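Local coordinates for protein putative metal-dependent phosphoesterase (Bifidobacterium adolescentis, PDB 3O0F) that binds two iron ions, a zinc ion and AMP in a PHP-type active site, hydrolyses phosphoesters, and may act as a 5'-3' exonuclease on nucleic acids, at residues Glu81-His86 and Arg212-Glu217. Sequence-based numbering, arbitrary orientation.
Sequences EDVSVH and RLLSDE. With FE (Fe (III) ion), chain D.
The turn of the beta hairpin formed by strands 70-80 and 83-90 in this PHP fold meets the loop leading into helix 216-225, chiefly through Arg212, Val83 and Leu214. Arg212 sets the NH2 end of its guanidinium between the two acids of the turn: NH2 makes a salt bridge to Glu81 OE1 (3.2 Å), which sits near the guanidinium plane at its edge, and a second to Asp82 OD1, which includes a weak, bent hydrogen bond (122°). Both carboxylate planes are turned 50° from the guanidinium. Val83 CG2 packs over one guanidinium face, 3.7 Å from Arg212 CZ, while CG1, anti to the backbone N (chi1 -175°), meets Arg212 O. Arg212 NH1 bends back to Leu213 O in a weak bond of 3.0 Å and also donates to Gln218, so the group is held from both its own loop and the helix. A leucine in place of Arg212 would probably leave the carboxylates of Glu81 and Asp82 without their shared positive partner. From the loop, Leu214 turns CD2 onto the strand, 4.1 Å from Val83 CG1 and 3.8 Å from Val85 CG2. The strand then delivers His86, whose ND1 binds iron at 2.4 Å alongside Glu75 and His203. Leu214 also packs on Leu219 and Met222, joining the hairpin to helix 216-225, and its carbonyl accepts a bond from Arg244 of helix 239-252.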
ATOM      1  N   GLU A  81       0.980 -11.753  14.717  1.00 25.38           N
ATOM      2  CA  GLU A  81       0.333 -13.009  15.124  1.00 28.21           C
ATOM      3  C   GLU A  81      -0.349 -13.550  13.877  1.00 29.20           C
ATOM      4  O   GLU A  81       0.331 -13.720  12.888  1.00 33.72           O
ATOM      5  CB  GLU A  81      -0.589 -12.801  16.332  1.00 30.54           C
ATOM      6  CG  GLU A  81       0.214 -12.332  17.599  1.00 37.72           C
ATOM      7  CD  GLU A  81      -0.624 -11.553  18.640  1.00 53.67           C
ATOM      8  OE1 GLU A  81      -1.885 -11.596  18.578  1.00 58.10           O
ATOM      9  OE2 GLU A  81      -0.010 -10.879  19.514  1.00 55.09           O
ATOM     10  N   ASP A  82      -1.653 -13.787  13.858  1.00 32.13           N
ATOM     11  CA  ASP A  82      -2.264 -14.332  12.619  1.00 35.00           C
ATOM     12  C   ASP A  82      -2.904 -13.272  11.692  1.00 32.69           C
ATOM     13  O   ASP A  82      -3.670 -13.621  10.791  1.00 37.94           O
ATOM     14  CB  ASP A  82      -3.290 -15.439  12.958  1.00 37.77           C
ATOM     15  CG  ASP A  82      -4.440 -14.935  13.839  1.00 51.21           C
ATOM     16  OD1 ASP A  82      -4.201 -14.068  14.723  1.00 59.63           O
ATOM     17  OD2 ASP A  82      -5.584 -15.409  13.652  1.00 64.87           O
ATOM     18  N   VAL A  83      -2.596 -11.994  11.901  1.00 24.72           N
ATOM     19  CA  VAL A  83      -3.291 -10.918  11.214  1.00 20.68           C
ATOM     20  C   VAL A  83      -2.375 -10.328  10.126  1.00 17.63           C
ATOM     21  O   VAL A  83      -1.268  -9.898  10.422  1.00 16.75           O
ATOM     22  CB  VAL A  83      -3.715  -9.784  12.195  1.00 17.79           C
ATOM     23  CG1 VAL A  83      -4.537  -8.731  11.479  1.00 15.84           C
ATOM     24  CG2 VAL A  83      -4.467 -10.320  13.439  1.00 16.63           C
ATOM     25  N   SER A  84      -2.835 -10.333   8.886  1.00 18.66           N
ATOM     26  CA  SER A  84      -2.183  -9.552   7.819  1.00 21.41           C
ATOM     27  C   SER A  84      -2.298  -8.049   8.116  1.00 20.08           C
ATOM     28  O   SER A  84      -3.389  -7.542   8.366  1.00 20.31           O
ATOM     29  CB  SER A  84      -2.801  -9.870   6.444  1.00 22.46           C
ATOM     30  OG  SER A  84      -2.389  -8.935   5.449  1.00 29.75           O
ATOM     31  N   VAL A  85      -1.176  -7.337   8.067  1.00 17.31           N
ATOM     32  CA  VAL A  85      -1.132  -5.906   8.368  1.00 13.73           C
ATOM     33  C   VAL A  85      -0.326  -5.230   7.255  1.00 16.08           C
ATOM     34  O   VAL A  85       0.768  -5.676   6.910  1.00 19.30           O
ATOM     35  CB  VAL A  85      -0.409  -5.603   9.709  1.00 18.41           C
ATOM     36  CG1 VAL A  85      -0.408  -4.095  10.004  1.00 15.43           C
ATOM     37  CG2 VAL A  85      -1.028  -6.371  10.887  1.00 14.97           C
ATOM     38  N   HIS A  86      -0.873  -4.165   6.698  1.00 10.89           N
ATOM     39  CA  HIS A  86      -0.162  -3.330   5.764  1.00 15.50           C
ATOM     40  C   HIS A  86       0.235  -2.029   6.479  1.00 14.92           C
ATOM     41  O   HIS A  86      -0.587  -1.410   7.173  1.00 14.44           O
ATOM     42  CB  HIS A  86      -1.061  -3.080   4.547  1.00 17.63           C
ATOM     43  CG  HIS A  86      -1.195  -4.279   3.649  1.00 26.90           C
ATOM     44  ND1 HIS A  86      -1.710  -4.209   2.374  1.00 33.02           N
ATOM     45  CD2 HIS A  86      -0.835  -5.575   3.832  1.00 36.98           C
ATOM     46  CE1 HIS A  86      -1.689  -5.408   1.820  1.00 36.18           C
ATOM     47  NE2 HIS A  86      -1.159  -6.256   2.682  1.00 39.85           N
ATOM     48  N   ARG A 212      -9.871 -11.723  11.707  1.00 29.83           N
ATOM     49  CA  ARG A 212     -10.014 -10.793  12.826  1.00 29.30           C
ATOM     50  C   ARG A 212      -9.094  -9.590  12.623  1.00 25.90           C
ATOM     51  O   ARG A 212      -8.021  -9.726  12.061  1.00 26.36           O
ATOM     52  CB  ARG A 212      -9.778 -11.474  14.183  1.00 30.19           C
ATOM     53  CG  ARG A 212      -8.309 -11.726  14.538  1.00 38.52           C
ATOM     54  CD  ARG A 212      -8.161 -12.253  15.949  1.00 36.46           C
ATOM     55  NE  ARG A 212      -6.754 -12.432  16.299  1.00 42.82           N
ATOM     56  CZ  ARG A 212      -5.903 -11.449  16.625  1.00 40.54           C
ATOM     57  NH1 ARG A 212      -6.281 -10.163  16.626  1.00 36.74           N
ATOM     58  NH2 ARG A 212      -4.636 -11.752  16.928  1.00 34.66           N
ATOM     59  N   LEU A 213      -9.564  -8.423  13.059  1.00 22.86           N
ATOM     60  CA  LEU A 213      -8.775  -7.196  13.086  1.00 20.43           C
ATOM     61  C   LEU A 213      -7.696  -7.239  14.177  1.00 16.87           C
ATOM     62  O   LEU A 213      -7.739  -8.028  15.130  1.00 17.73           O
ATOM     63  CB  LEU A 213      -9.680  -5.996  13.330  1.00 21.87           C
ATOM     64  CG  LEU A 213     -10.884  -5.824  12.409  1.00 23.68           C
ATOM     65  CD1 LEU A 213     -11.738  -4.648  12.897  1.00 26.58           C
ATOM     66  CD2 LEU A 213     -10.417  -5.613  10.941  1.00 23.34           C
ATOM     67  N   LEU A 214      -6.696  -6.396  14.014  1.00 14.51           N
ATOM     68  CA  LEU A 214      -5.783  -6.094  15.102  1.00 16.13           C
ATOM     69  C   LEU A 214      -6.564  -5.681  16.320  1.00 15.93           C
ATOM     70  O   LEU A 214      -7.531  -4.882  16.232  1.00 13.88           O
ATOM     71  CB  LEU A 214      -4.835  -4.940  14.726  1.00 18.96           C
ATOM     72  CG  LEU A 214      -3.771  -5.264  13.691  1.00 22.23           C
ATOM     73  CD1 LEU A 214      -3.068  -3.962  13.272  1.00 19.10           C
ATOM     74  CD2 LEU A 214      -2.778  -6.304  14.215  1.00 20.61           C
ATOM     75  N   SER A 215      -6.142  -6.201  17.467  1.00 15.82           N
ATOM     76  CA  SER A 215      -6.736  -5.809  18.711  1.00 14.92           C
ATOM     77  C   SER A 215      -6.078  -4.536  19.256  1.00 14.34           C
ATOM     78  O   SER A 215      -5.009  -4.127  18.812  1.00 11.81           O
ATOM     79  CB  SER A 215      -6.562  -6.915  19.705  1.00 15.83           C
ATOM     80  OG  SER A 215      -5.209  -7.017  20.044  1.00 12.86           O
ATOM     81  N   ASP A 216      -6.706  -3.932  20.255  1.00 15.54           N
ATOM     82  CA  ASP A 216      -6.124  -2.779  20.956  1.00 16.76           C
ATOM     83  C   ASP A 216      -4.742  -3.087  21.530  1.00 16.71           C
ATOM     84  O   ASP A 216      -3.868  -2.218  21.513  1.00 18.94           O
ATOM     85  CB  ASP A 216      -7.005  -2.320  22.126  1.00 16.27           C
ATOM     86  CG  ASP A 216      -8.385  -1.761  21.668  1.00 27.59           C
ATOM     87  OD1 ASP A 216      -8.658  -1.743  20.453  1.00 22.95           O
ATOM     88  OD2 ASP A 216      -9.180  -1.314  22.531  1.00 23.07           O
ATOM     89  N   GLU A 217      -4.584  -4.278  22.104  1.00 17.76           N
ATOM     90  CA  GLU A 217      -3.289  -4.724  22.653  1.00 19.69           C
ATOM     91  C   GLU A 217      -2.200  -4.785  21.574  1.00 16.04           C
ATOM     92  O   GLU A 217      -1.093  -4.335  21.810  1.00 13.75           O
ATOM     93  CB  GLU A 217      -3.406  -6.078  23.424  1.00 21.06           C
ATOM     94  CG  GLU A 217      -4.187  -5.930  24.750  1.00 40.39           C
ATOM     95  CD  GLU A 217      -3.934  -6.997  25.881  1.00 52.93           C
ATOM     96  OE1 GLU A 217      -4.486  -8.136  25.842  1.00 50.58           O
ATOM     97  OE2 GLU A 217      -3.250  -6.633  26.870  1.00 53.95           O
TER
HETATM   98 FE    FE D 303      -3.277  -2.437   1.804  1.00 27.28          FE
HETATM   99  O   HOH W   1      -3.988  -0.762   0.958  1.00 24.80           O